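Local atomic coordinates of ribonucleotide monophosphatase NagD (Escherichia coli, PDB entry 2C4N), a protein that hydrolyses ribonucleoside 5'-phosphates to ribonucleosides and phosphate with magnesium as cofactor, and probably accepts a broad range of other phosphorylated substrates. Residues T42-Q47 and A142-T147; T70-T75 and G93-E98; T217-S222 and S238-S243. All blocks are in the same frame, centred on the assembly; numbering follows the deposited sequence.

Interaction 1 (T42-Q47 and A142-T147); sequences TNYPSQ and ATNPDT. With PO4 (phosphate ion), chain D.
N43 and N144 bring the two loops together with their CA atoms 6.0 Å apart, and P45 with T143 is the next close pair of the backbones. The polar centre is D146 OD2, which two amides grip from different sides. N43 ND2 reaches its syn lone pair at 3.0 Å (167°), with the oxygen lying close to the amide plane of N43. From the anti side N144 ND2 meets OD2 at 2.8 Å in a nearly straight bond (176°), somewhat out of the carboxylate plane. Two donors on one oxygen fix the rotation of the carboxylate, and D146 is probably a determinant of substrate specificity. Both amides are held at their other ends too: N144 OD1 accepts from T143 OG1 at 2.8 Å in the carbonyl plane, and N43 OD1 from K176 N. With CG of N144 set between its backbone N and carbonyl carbon (chi1 59°), the amide is brought to one face of the Y44 ring, ND2 lying over it 4.0 Å from CE2. At the ring edge Y44 CD1 lies 3.1 Å from phosphate O4; the hydroxyl rests against D146 CB and bonds to H148 O. N43 N donates to phosphate O2 at 3.0 Å, consistent with a role for N43 in substrate binding; K176 NZ and D11 N also hold the ion. Farther along, P45 CG rests 3.5 Å from T143 OG1. The contact bridges the loops that follow strands 38-42 and 139-142; P45 and T143 pack on the start of helix 71-80, while T143 and N144 lean on C156 of helix 156-167.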
ATOM      1  N   THR A  42      20.459 -17.808   6.903  1.00 16.35           N
ATOM      2  CA  THR A  42      19.601 -17.073   7.816  1.00 15.81           C
ATOM      3  C   THR A  42      19.453 -15.655   7.298  1.00 14.98           C
ATOM      4  O   THR A  42      20.413 -15.050   6.824  1.00 13.12           O
ATOM      5  CB  THR A  42      20.126 -17.023   9.264  1.00 17.92           C
ATOM      6  OG1 THR A  42      19.222 -16.231  10.047  1.00 18.68           O
ATOM      7  CG2 THR A  42      21.519 -16.413   9.334  1.00 18.85           C
ATOM      8  N   ASN A  43      18.235 -15.132   7.382  1.00 16.41           N
ATOM      9  CA  ASN A  43      17.945 -13.785   6.916  1.00 18.18           C
ATOM     10  C   ASN A  43      18.431 -12.716   7.874  1.00 18.24           C
ATOM     11  O   ASN A  43      18.486 -11.540   7.510  1.00 19.22           O
ATOM     12  CB  ASN A  43      16.443 -13.628   6.709  1.00 16.28           C
ATOM     13  CG  ASN A  43      16.095 -13.298   5.285  1.00 15.35           C
ATOM     14  OD1 ASN A  43      16.769 -13.747   4.357  1.00 16.52           O
ATOM     15  ND2 ASN A  43      15.023 -12.535   5.094  1.00 16.22           N
ATOM     16  N   TYR A  44      18.788 -13.107   9.094  1.00 16.39           N
ATOM     17  CA  TYR A  44      19.236 -12.126  10.064  1.00 19.34           C
ATOM     18  C   TYR A  44      20.731 -11.844   9.968  1.00 19.04           C
ATOM     19  O   TYR A  44      21.544 -12.739   9.764  1.00 18.66           O
ATOM     20  CB  TYR A  44      18.776 -12.544  11.469  1.00 27.02           C
ATOM     21  CG  TYR A  44      17.252 -12.500  11.555  1.00 31.62           C
ATOM     22  CD1 TYR A  44      16.479 -13.609  11.198  1.00 31.88           C
ATOM     23  CD2 TYR A  44      16.582 -11.320  11.899  1.00 32.08           C
ATOM     24  CE1 TYR A  44      15.084 -13.545  11.177  1.00 32.36           C
ATOM     25  CE2 TYR A  44      15.186 -11.248  11.880  1.00 31.81           C
ATOM     26  CZ  TYR A  44      14.442 -12.363  11.518  1.00 33.73           C
ATOM     27  OH  TYR A  44      13.060 -12.288  11.491  1.00 33.78           O
ATOM     28  N   PRO A  45      21.098 -10.561  10.077  1.00 20.49           N
ATOM     29  CA  PRO A  45      22.466 -10.048   9.995  1.00 20.67           C
ATOM     30  C   PRO A  45      23.291  -9.856  11.247  1.00 20.59           C
ATOM     31  O   PRO A  45      24.428  -9.410  11.155  1.00 21.53           O
ATOM     32  CB  PRO A  45      22.256  -8.720   9.301  1.00 18.89           C
ATOM     33  CG  PRO A  45      21.007  -8.216  10.029  1.00 20.42           C
ATOM     34  CD  PRO A  45      20.125  -9.450  10.092  1.00 21.21           C
ATOM     35  N   SER A  46      22.739 -10.182  12.408  1.00 23.99           N
ATOM     36  CA  SER A  46      23.456  -9.946  13.661  1.00 25.79           C
ATOM     37  C   SER A  46      24.609 -10.877  14.040  1.00 25.87           C
ATOM     38  O   SER A  46      25.547 -10.446  14.716  1.00 26.31           O
ATOM     39  CB  SER A  46      22.462  -9.918  14.826  1.00 45.86           C
ATOM     40  OG  SER A  46      21.471  -8.915  14.648  1.00 54.39           O
ATOM     41  N   GLN A  47      24.571 -12.133  13.608  1.00 19.60           N
ATOM     42  CA  GLN A  47      25.623 -13.055  14.017  1.00 19.11           C
ATOM     43  C   GLN A  47      26.704 -13.346  12.990  1.00 18.69           C
ATOM     44  O   GLN A  47      26.444 -13.361  11.794  1.00 19.08           O
ATOM     45  CB  GLN A  47      24.988 -14.367  14.478  1.00 23.11           C
ATOM     46  CG  GLN A  47      24.004 -14.202  15.630  1.00 27.20           C
ATOM     47  CD  GLN A  47      23.462 -15.522  16.162  1.00 30.80           C
ATOM     48  OE1 GLN A  47      22.624 -16.166  15.532  1.00 32.62           O
ATOM     49  NE2 GLN A  47      23.947 -15.930  17.332  1.00 32.57           N
ATOM     50  N   ALA A 142      19.241  -2.859   1.981  1.00 13.34           N
ATOM     51  CA  ALA A 142      18.871  -3.350   3.307  1.00 13.29           C
ATOM     52  C   ALA A 142      19.120  -4.854   3.365  1.00 13.32           C
ATOM     53  O   ALA A 142      18.912  -5.561   2.378  1.00 13.85           O
ATOM     54  CB  ALA A 142      17.402  -3.038   3.596  1.00 15.63           C
ATOM     55  N   THR A 143      19.556  -5.351   4.519  1.00 12.14           N
ATOM     56  CA  THR A 143      19.858  -6.774   4.651  1.00 13.52           C
ATOM     57  C   THR A 143      18.671  -7.727   4.524  1.00 12.37           C
ATOM     58  O   THR A 143      18.763  -8.737   3.832  1.00 14.12           O
ATOM     59  CB  THR A 143      20.602  -7.074   5.984  1.00 13.61           C
ATOM     60  OG1 THR A 143      19.805  -6.661   7.097  1.00 13.58           O
ATOM     61  CG2 THR A 143      21.935  -6.348   6.021  1.00 12.00           C
ATOM     62  N   ASN A 144      17.555  -7.421   5.180  1.00 14.50           N
ATOM     63  CA  ASN A 144      16.392  -8.307   5.112  1.00 14.52           C
ATOM     64  C   ASN A 144      15.094  -7.545   5.396  1.00 14.60           C
ATOM     65  O   ASN A 144      15.079  -6.607   6.185  1.00 13.54           O
ATOM     66  CB  ASN A 144      16.566  -9.477   6.098  1.00 15.27           C
ATOM     67  CG  ASN A 144      16.731  -9.018   7.543  1.00 14.37           C
ATOM     68  OD1 ASN A 144      17.661  -8.281   7.880  1.00 15.32           O
ATOM     69  ND2 ASN A 144      15.824  -9.465   8.407  1.00 16.29           N
ATOM     70  N   PRO A 145      13.985  -7.959   4.764  1.00 17.14           N
ATOM     71  CA  PRO A 145      12.679  -7.313   4.930  1.00 17.50           C
ATOM     72  C   PRO A 145      11.892  -7.605   6.208  1.00 17.78           C
ATOM     73  O   PRO A 145      10.892  -6.941   6.483  1.00 17.26           O
ATOM     74  CB  PRO A 145      11.928  -7.751   3.679  1.00 15.98           C
ATOM     75  CG  PRO A 145      12.418  -9.164   3.494  1.00 16.09           C
ATOM     76  CD  PRO A 145      13.913  -9.063   3.786  1.00 14.69           C
ATOM     77  N   ASP A 146      12.330  -8.590   6.981  1.00 15.11           N
ATOM     78  CA  ASP A 146      11.640  -8.946   8.220  1.00 15.73           C
ATOM     79  C   ASP A 146      11.400  -7.710   9.093  1.00 17.25           C
ATOM     80  O   ASP A 146      12.325  -6.932   9.340  1.00 16.24           O
ATOM     81  CB  ASP A 146      12.471  -9.978   8.975  1.00 19.73           C
ATOM     82  CG  ASP A 146      12.771 -11.193   8.133  1.00 20.84           C
ATOM     83  OD1 ASP A 146      11.977 -12.156   8.168  1.00 23.55           O
ATOM     84  OD2 ASP A 146      13.794 -11.179   7.419  1.00 19.34           O
ATOM     85  N   THR A 147      10.167  -7.534   9.571  1.00 18.61           N
ATOM     86  CA  THR A 147       9.844  -6.365  10.392  1.00 20.66           C
ATOM     87  C   THR A 147      10.288  -6.487  11.845  1.00 22.89           C
ATOM     88  O   THR A 147      10.533  -5.483  12.510  1.00 21.56           O
ATOM     89  CB  THR A 147       8.326  -6.065  10.360  1.00 29.82           C
ATOM     90  OG1 THR A 147       7.605  -7.146  10.967  1.00 30.25           O
ATOM     91  CG2 THR A 147       7.856  -5.894   8.929  1.00 30.93           C
TER
HETATM   92  P   PO4 D1253      15.783 -17.533   9.337  1.00 30.33           P
HETATM   93  O1  PO4 D1253      16.981 -18.378   9.564  1.00 31.58           O
HETATM   94  O2  PO4 D1253      15.867 -16.898   8.000  1.00 24.92           O
HETATM   95  O3  PO4 D1253      14.571 -18.365   9.410  1.00 26.21           O
HETATM   96  O4  PO4 D1253      15.717 -16.484  10.386  1.00 32.83           O

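Interaction 2 (T70-T75 and G93-E98); sequences TSAMAT and GALIHE
A72 packs against L95 where the first turns of helices 71-80 and 94-101 run side by side, each entered through an N-cap residue, T70 and G93. Between them the chain runs through strand 86-90, an edge strand of the four-stranded parallel sheet, in a helix-strand-helix succession. The short helical segments cross at -23°, with their axes 8.9 Å apart at closest approach. The tight part is built on the small size of alanine: the CA atoms of A72 and L95 are just 5.0 Å apart, and A72 CB sits 4.0 Å from L95 CA, practically on the backbone of the other helix. L95 carries its CG anti to the backbone N (chi1 176°), which sends CD1 alongside the first helix, 4.1 Å from A72 CB and within touch of T75 CG2. V89 of strand 86-90 also packs on L95, and T143 and V174 lie against T75, so this side is closed in.

The other side is looser and partly exposed. There E98 bends at chi2 (-67°) and folds its carboxylate back over the neighbouring helix, with OE1 3.9 Å from M73 CA and near M73 CG. This is van der Waals contact between a charged group and aliphatic carbons, and the two side chains cross at a slant. M73 is also part of a capping box with T70: M73 N donates to T70 OG1 at 3.2 Å, and T70 N returns a weak bond to M73 SD. The next carbonyl, S71 O, takes two bonds from one turn later, T75 N at 3.0 Å and T75 OG1 at 2.6 Å, the hydroxyl arriving nearly along the C=O axis.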
ATOM      1  N   THR A  70      24.801 -15.466   6.171  1.00 16.00           N
ATOM      2  CA  THR A  70      23.768 -14.569   6.673  1.00 15.29           C
ATOM      3  C   THR A  70      23.502 -13.452   5.674  1.00 15.30           C
ATOM      4  O   THR A  70      24.251 -13.272   4.714  1.00 14.42           O
ATOM      5  CB  THR A  70      24.206 -13.904   7.983  1.00 17.45           C
ATOM      6  OG1 THR A  70      25.222 -12.936   7.696  1.00 15.47           O
ATOM      7  CG2 THR A  70      24.771 -14.942   8.949  1.00 17.66           C
ATOM      8  N   SER A  71      22.438 -12.693   5.916  1.00 18.30           N
ATOM      9  CA  SER A  71      22.099 -11.582   5.037  1.00 18.07           C
ATOM     10  C   SER A  71      23.173 -10.501   5.101  1.00 17.44           C
ATOM     11  O   SER A  71      23.259  -9.666   4.206  1.00 17.94           O
ATOM     12  CB  SER A  71      20.739 -10.984   5.416  1.00 15.86           C
ATOM     13  OG  SER A  71      20.731 -10.523   6.752  1.00 17.52           O
ATOM     14  N   ALA A  72      23.987 -10.512   6.157  1.00 16.00           N
ATOM     15  CA  ALA A  72      25.055  -9.520   6.296  1.00 17.73           C
ATOM     16  C   ALA A  72      26.194  -9.893   5.358  1.00 16.78           C
ATOM     17  O   ALA A  72      26.764  -9.044   4.678  1.00 16.91           O
ATOM     18  CB  ALA A  72      25.552  -9.455   7.749  1.00 17.77           C
ATOM     19  N   MET A  73      26.520 -11.178   5.329  1.00 16.10           N
ATOM     20  CA  MET A  73      27.568 -11.684   4.449  1.00 16.42           C
ATOM     21  C   MET A  73      27.136 -11.493   3.001  1.00 15.44           C
ATOM     22  O   MET A  73      27.925 -11.082   2.157  1.00 16.40           O
ATOM     23  CB  MET A  73      27.806 -13.169   4.730  1.00 17.00           C
ATOM     24  CG  MET A  73      28.272 -13.454   6.152  1.00 20.32           C
ATOM     25  SD  MET A  73      28.394 -15.215   6.456  1.00 20.30           S
ATOM     26  CE  MET A  73      28.851 -15.256   8.193  1.00 24.17           C
ATOM     27  N   ALA A  74      25.873 -11.800   2.728  1.00 15.08           N
ATOM     28  CA  ALA A  74      25.316 -11.665   1.387  1.00 13.96           C
ATOM     29  C   ALA A  74      25.332 -10.213   0.937  1.00 14.26           C
ATOM     30  O   ALA A  74      25.607  -9.920  -0.226  1.00 13.23           O
ATOM     31  CB  ALA A  74      23.888 -12.216   1.350  1.00 15.74           C
ATOM     32  N   THR A  75      25.048  -9.302   1.862  1.00 13.75           N
ATOM     33  CA  THR A  75      25.052  -7.875   1.543  1.00 15.29           C
ATOM     34  C   THR A  75      26.473  -7.426   1.207  1.00 15.30           C
ATOM     35  O   THR A  75      26.688  -6.664   0.268  1.00 14.12           O
ATOM     36  CB  THR A  75      24.514  -7.039   2.720  1.00 17.38           C
ATOM     37  OG1 THR A  75      23.131  -7.353   2.934  1.00 17.95           O
ATOM     38  CG2 THR A  75      24.664  -5.550   2.431  1.00 16.15           C
ATOM     39  N   GLY A  93      27.887  -4.477  14.654  1.00 29.70           N
ATOM     40  CA  GLY A  93      28.479  -5.797  14.706  1.00 27.85           C
ATOM     41  C   GLY A  93      28.915  -6.444  13.407  1.00 25.98           C
ATOM     42  O   GLY A  93      29.679  -5.867  12.632  1.00 25.92           O
ATOM     43  N   ALA A  94      28.428  -7.664  13.193  1.00 24.59           N
ATOM     44  CA  ALA A  94      28.756  -8.473  12.021  1.00 23.50           C
ATOM     45  C   ALA A  94      28.757  -7.732  10.691  1.00 21.69           C
ATOM     46  O   ALA A  94      29.733  -7.799   9.946  1.00 21.40           O
ATOM     47  CB  ALA A  94      27.811  -9.662  11.948  1.00 21.84           C
ATOM     48  N   LEU A  95      27.662  -7.041  10.387  1.00 17.47           N
ATOM     49  CA  LEU A  95      27.555  -6.302   9.130  1.00 16.78           C
ATOM     50  C   LEU A  95      28.690  -5.296   8.952  1.00 15.69           C
ATOM     51  O   LEU A  95      29.288  -5.198   7.878  1.00 15.00           O
ATOM     52  CB  LEU A  95      26.216  -5.565   9.059  1.00 16.62           C
ATOM     53  CG  LEU A  95      26.012  -4.673   7.823  1.00 17.01           C
ATOM     54  CD1 LEU A  95      26.022  -5.531   6.558  1.00 17.84           C
ATOM     55  CD2 LEU A  95      24.693  -3.909   7.942  1.00 15.20           C
ATOM     56  N   ILE A  96      28.982  -4.547  10.011  1.00 18.39           N
ATOM     57  CA  ILE A  96      30.038  -3.542   9.958  1.00 19.64           C
ATOM     58  C   ILE A  96      31.386  -4.162   9.600  1.00 20.14           C
ATOM     59  O   ILE A  96      32.085  -3.674   8.710  1.00 20.06           O
ATOM     60  CB  ILE A  96      30.176  -2.799  11.312  1.00 25.04           C
ATOM     61  CG1 ILE A  96      28.860  -2.096  11.667  1.00 26.41           C
ATOM     62  CG2 ILE A  96      31.318  -1.785  11.235  1.00 26.62           C
ATOM     63  CD1 ILE A  96      28.478  -0.967  10.726  1.00 26.25           C
ATOM     64  N   HIS A  97      31.749  -5.235  10.292  1.00 17.33           N
ATOM     65  CA  HIS A  97      33.018  -5.899  10.037  1.00 20.00           C
ATOM     66  C   HIS A  97      33.085  -6.457   8.618  1.00 20.61           C
ATOM     67  O   HIS A  97      34.121  -6.368   7.957  1.00 20.24           O
ATOM     68  CB  HIS A  97      33.241  -7.022  11.046  1.00 29.09           C
ATOM     69  CG  HIS A  97      34.636  -7.558  11.038  1.00 30.75           C
ATOM     70  ND1 HIS A  97      35.722  -6.804  11.430  1.00 33.35           N
ATOM     71  CD2 HIS A  97      35.131  -8.756  10.647  1.00 31.23           C
ATOM     72  CE1 HIS A  97      36.826  -7.514  11.276  1.00 33.75           C
ATOM     73  NE2 HIS A  97      36.494  -8.701  10.803  1.00 32.85           N
ATOM     74  N   GLU A  98      31.980  -7.036   8.152  1.00 20.61           N
ATOM     75  CA  GLU A  98      31.921  -7.587   6.805  1.00 20.89           C
ATOM     76  C   GLU A  98      32.154  -6.502   5.762  1.00 20.18           C
ATOM     77  O   GLU A  98      32.856  -6.723   4.781  1.00 18.65           O
ATOM     78  CB  GLU A  98      30.563  -8.247   6.550  1.00 33.96           C
ATOM     79  CG  GLU A  98      30.342  -9.564   7.273  1.00 39.94           C
ATOM     80  CD  GLU A  98      31.243 -10.677   6.767  1.00 44.23           C
ATOM     81  OE1 GLU A  98      31.272 -10.922   5.540  1.00 46.59           O
ATOM     82  OE2 GLU A  98      31.918 -11.318   7.600  1.00 47.79           O
TER

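Interaction 3 (T217-S222 and S238-S243); sequences TILVLS and SWIYPS
L219 and its neighbours in 217-222 bond to 238-243 in parallel register. Among the backbone bonds, L219 N donates to W239 O at 2.9 Å, and Y241 N to L219 O, also at 2.9 Å, so L219 joins residues on both sides of I240. Beyond it L221 N gives to Y241 O at 2.8 Å, with a weak second bond to P242 O. At the start of the pairing side chains join the backbone, where W239 N also donates to T217 O: T217 N donates to S238 OG at 2.9 Å, and S238 N to T217 OG1 at 3.2 Å. A valine in place of T217 would probably leave S238 N with the weak, bent bond to T217 O and less firmly placed. The pair closes one edge of the six-stranded parallel sheet of the HAD core, with 239-241 outermost in this chain. Apolar contacts follow the faces. On one, I218 CG1 meets W239 CE3 obliquely at 3.5 Å, while I218 CG2, anti to the backbone N, reaches the edge of the Y241 ring in its plane, 3.8 Å from CD1. On the same face V220 CG1 leans on the main chain of S243. I240 points to the other face, with its CG2 3.9 Å from L221 CD2.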
ATOM      1  N   THR A 217      12.571 -27.516  -3.896  1.00 19.15           N
ATOM      2  CA  THR A 217      12.317 -27.041  -2.544  1.00 18.49           C
ATOM      3  C   THR A 217      11.702 -28.077  -1.618  1.00 18.19           C
ATOM      4  O   THR A 217      10.909 -28.915  -2.042  1.00 17.16           O
ATOM      5  CB  THR A 217      11.371 -25.825  -2.576  1.00 18.67           C
ATOM      6  OG1 THR A 217      10.142 -26.207  -3.210  1.00 19.44           O
ATOM      7  CG2 THR A 217      11.996 -24.672  -3.366  1.00 17.99           C
ATOM      8  N   ILE A 218      12.077 -28.002  -0.346  1.00 16.62           N
ATOM      9  CA  ILE A 218      11.534 -28.894   0.669  1.00 16.50           C
ATOM     10  C   ILE A 218      11.026 -28.036   1.810  1.00 16.94           C
ATOM     11  O   ILE A 218      11.782 -27.276   2.414  1.00 16.03           O
ATOM     12  CB  ILE A 218      12.591 -29.862   1.250  1.00 19.09           C
ATOM     13  CG1 ILE A 218      13.115 -30.789   0.153  1.00 19.15           C
ATOM     14  CG2 ILE A 218      11.967 -30.695   2.373  1.00 18.75           C
ATOM     15  CD1 ILE A 218      14.167 -31.777   0.640  1.00 20.58           C
ATOM     16  N   LEU A 219       9.738 -28.145   2.096  1.00 15.80           N
ATOM     17  CA  LEU A 219       9.148 -27.387   3.185  1.00 16.37           C
ATOM     18  C   LEU A 219       9.038 -28.279   4.416  1.00 16.71           C
ATOM     19  O   LEU A 219       8.525 -29.391   4.323  1.00 16.41           O
ATOM     20  CB  LEU A 219       7.736 -26.912   2.816  1.00 15.22           C
ATOM     21  CG  LEU A 219       6.917 -26.263   3.946  1.00 15.83           C
ATOM     22  CD1 LEU A 219       7.427 -24.850   4.228  1.00 17.60           C
ATOM     23  CD2 LEU A 219       5.449 -26.211   3.541  1.00 17.29           C
ATOM     24  N   VAL A 220       9.532 -27.811   5.558  1.00 17.20           N
ATOM     25  CA  VAL A 220       9.373 -28.577   6.787  1.00 17.37           C
ATOM     26  C   VAL A 220       8.278 -27.842   7.540  1.00 17.53           C
ATOM     27  O   VAL A 220       8.125 -26.632   7.380  1.00 16.45           O
ATOM     28  CB  VAL A 220      10.672 -28.641   7.640  1.00 17.00           C
ATOM     29  CG1 VAL A 220      11.671 -29.560   6.976  1.00 17.18           C
ATOM     30  CG2 VAL A 220      11.262 -27.247   7.834  1.00 17.35           C
ATOM     31  N   LEU A 221       7.510 -28.571   8.341  1.00 17.25           N
ATOM     32  CA  LEU A 221       6.396 -27.993   9.082  1.00 19.00           C
ATOM     33  C   LEU A 221       6.736 -27.668  10.533  1.00 20.43           C
ATOM     34  O   LEU A 221       5.852 -27.418  11.353  1.00 21.60           O
ATOM     35  CB  LEU A 221       5.213 -28.966   9.032  1.00 18.48           C
ATOM     36  CG  LEU A 221       4.784 -29.393   7.620  1.00 19.64           C
ATOM     37  CD1 LEU A 221       3.772 -30.534   7.704  1.00 19.77           C
ATOM     38  CD2 LEU A 221       4.207 -28.195   6.879  1.00 18.18           C
ATOM     39  N   SER A 222       8.027 -27.655  10.838  1.00 21.88           N
ATOM     40  CA  SER A 222       8.500 -27.390  12.188  1.00 22.09           C
ATOM     41  C   SER A 222       8.611 -25.908  12.533  1.00 22.56           C
ATOM     42  O   SER A 222       9.012 -25.561  13.645  1.00 24.00           O
ATOM     43  CB  SER A 222       9.859 -28.067  12.383  1.00 17.39           C
ATOM     44  OG  SER A 222      10.754 -27.696  11.344  1.00 16.48           O
ATOM     45  N   SER A 238       8.491 -28.955  -3.588  1.00 21.50           N
ATOM     46  CA  SER A 238       8.766 -30.210  -4.270  1.00 22.47           C
ATOM     47  C   SER A 238       8.404 -31.343  -3.304  1.00 23.26           C
ATOM     48  O   SER A 238       7.857 -32.373  -3.708  1.00 23.79           O
ATOM     49  CB  SER A 238      10.248 -30.287  -4.640  1.00 20.90           C
ATOM     50  OG  SER A 238      10.642 -29.147  -5.385  1.00 19.53           O
ATOM     51  N   TRP A 239       8.712 -31.131  -2.026  1.00 22.40           N
ATOM     52  CA  TRP A 239       8.432 -32.096  -0.958  1.00 22.78           C
ATOM     53  C   TRP A 239       8.052 -31.358   0.325  1.00 21.78           C
ATOM     54  O   TRP A 239       8.391 -30.182   0.499  1.00 20.37           O
ATOM     55  CB  TRP A 239       9.666 -32.945  -0.654  1.00 32.44           C
ATOM     56  CG  TRP A 239      10.141 -33.807  -1.769  1.00 39.08           C
ATOM     57  CD1 TRP A 239       9.620 -35.006  -2.164  1.00 41.01           C
ATOM     58  CD2 TRP A 239      11.266 -33.557  -2.615  1.00 41.85           C
ATOM     59  NE1 TRP A 239      10.358 -35.521  -3.204  1.00 44.46           N
ATOM     60  CE2 TRP A 239      11.376 -34.651  -3.500  1.00 43.55           C
ATOM     61  CE3 TRP A 239      12.196 -32.511  -2.712  1.00 43.91           C
ATOM     62  CZ2 TRP A 239      12.383 -34.732  -4.472  1.00 44.99           C
ATOM     63  CZ3 TRP A 239      13.197 -32.591  -3.677  1.00 43.76           C
ATOM     64  CH2 TRP A 239      13.281 -33.695  -4.543  1.00 45.49           C
ATOM     65  N   ILE A 240       7.365 -32.062   1.222  1.00 19.76           N
ATOM     66  CA  ILE A 240       6.955 -31.500   2.506  1.00 18.20           C
ATOM     67  C   ILE A 240       7.122 -32.554   3.601  1.00 19.47           C
ATOM     68  O   ILE A 240       6.661 -33.683   3.454  1.00 18.16           O
ATOM     69  CB  ILE A 240       5.475 -31.066   2.502  1.00 18.37           C
ATOM     70  CG1 ILE A 240       5.212 -30.085   1.358  1.00 17.33           C
ATOM     71  CG2 ILE A 240       5.125 -30.420   3.843  1.00 18.86           C
ATOM     72  CD1 ILE A 240       3.757 -29.702   1.207  1.00 18.87           C
ATOM     73  N   TYR A 241       7.791 -32.187   4.690  1.00 18.79           N
ATOM     74  CA  TYR A 241       7.981 -33.109   5.810  1.00 19.40           C
ATOM     75  C   TYR A 241       7.735 -32.386   7.123  1.00 18.46           C
ATOM     76  O   TYR A 241       7.835 -31.160   7.197  1.00 17.54           O
ATOM     77  CB  TYR A 241       9.403 -33.685   5.828  1.00 22.15           C
ATOM     78  CG  TYR A 241       9.738 -34.544   4.633  1.00 24.19           C
ATOM     79  CD1 TYR A 241      10.419 -34.015   3.540  1.00 24.79           C
ATOM     80  CD2 TYR A 241       9.342 -35.880   4.581  1.00 22.41           C
ATOM     81  CE1 TYR A 241      10.697 -34.790   2.424  1.00 26.06           C
ATOM     82  CE2 TYR A 241       9.614 -36.665   3.471  1.00 25.88           C
ATOM     83  CZ  TYR A 241      10.291 -36.114   2.392  1.00 26.99           C
ATOM     84  OH  TYR A 241      10.545 -36.881   1.278  1.00 27.50           O
ATOM     85  N   PRO A 242       7.394 -33.139   8.182  1.00 18.46           N
ATOM     86  CA  PRO A 242       7.149 -32.524   9.487  1.00 18.59           C
ATOM     87  C   PRO A 242       8.411 -31.789   9.941  1.00 16.08           C
ATOM     88  O   PRO A 242       8.337 -30.684  10.472  1.00 16.63           O
ATOM     89  CB  PRO A 242       6.826 -33.722  10.377  1.00 24.59           C
ATOM     90  CG  PRO A 242       6.183 -34.682   9.423  1.00 26.03           C
ATOM     91  CD  PRO A 242       7.080 -34.579   8.212  1.00 24.90           C
ATOM     92  N   SER A 243       9.570 -32.404   9.708  1.00 18.77           N
ATOM     93  CA  SER A 243      10.850 -31.810  10.095  1.00 19.57           C
ATOM     94  C   SER A 243      11.974 -32.438   9.290  1.00 18.74           C
ATOM     95  O   SER A 243      11.742 -33.356   8.513  1.00 20.43           O
ATOM     96  CB  SER A 243      11.116 -32.033  11.588  1.00 18.41           C
ATOM     97  OG  SER A 243      11.430 -33.392  11.841  1.00 20.48           O
TER

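In the fold
Interactions 1 and 2 form one continuous region, their centres 9 Å apart: S71 at the start of helix 71-80 brings its OG to 2.6 Å from N43 O, a probable hydrogen bond, so the first turn of helix 71-80 backs the loop whose N43 N binds the phosphate. Interaction 2 is nested within the chain loop closed by interaction 1. Interaction 3 stands apart, its centre 22 Å from that of interaction 1 and 28 Å from that of interaction 2, beyond the chain's centre from the latter. Two of them approach the magnesium ion, bound by D9, D11 and D201: the side chain of Y44 comes to about 7 Å and that of V220 to about 8 Å.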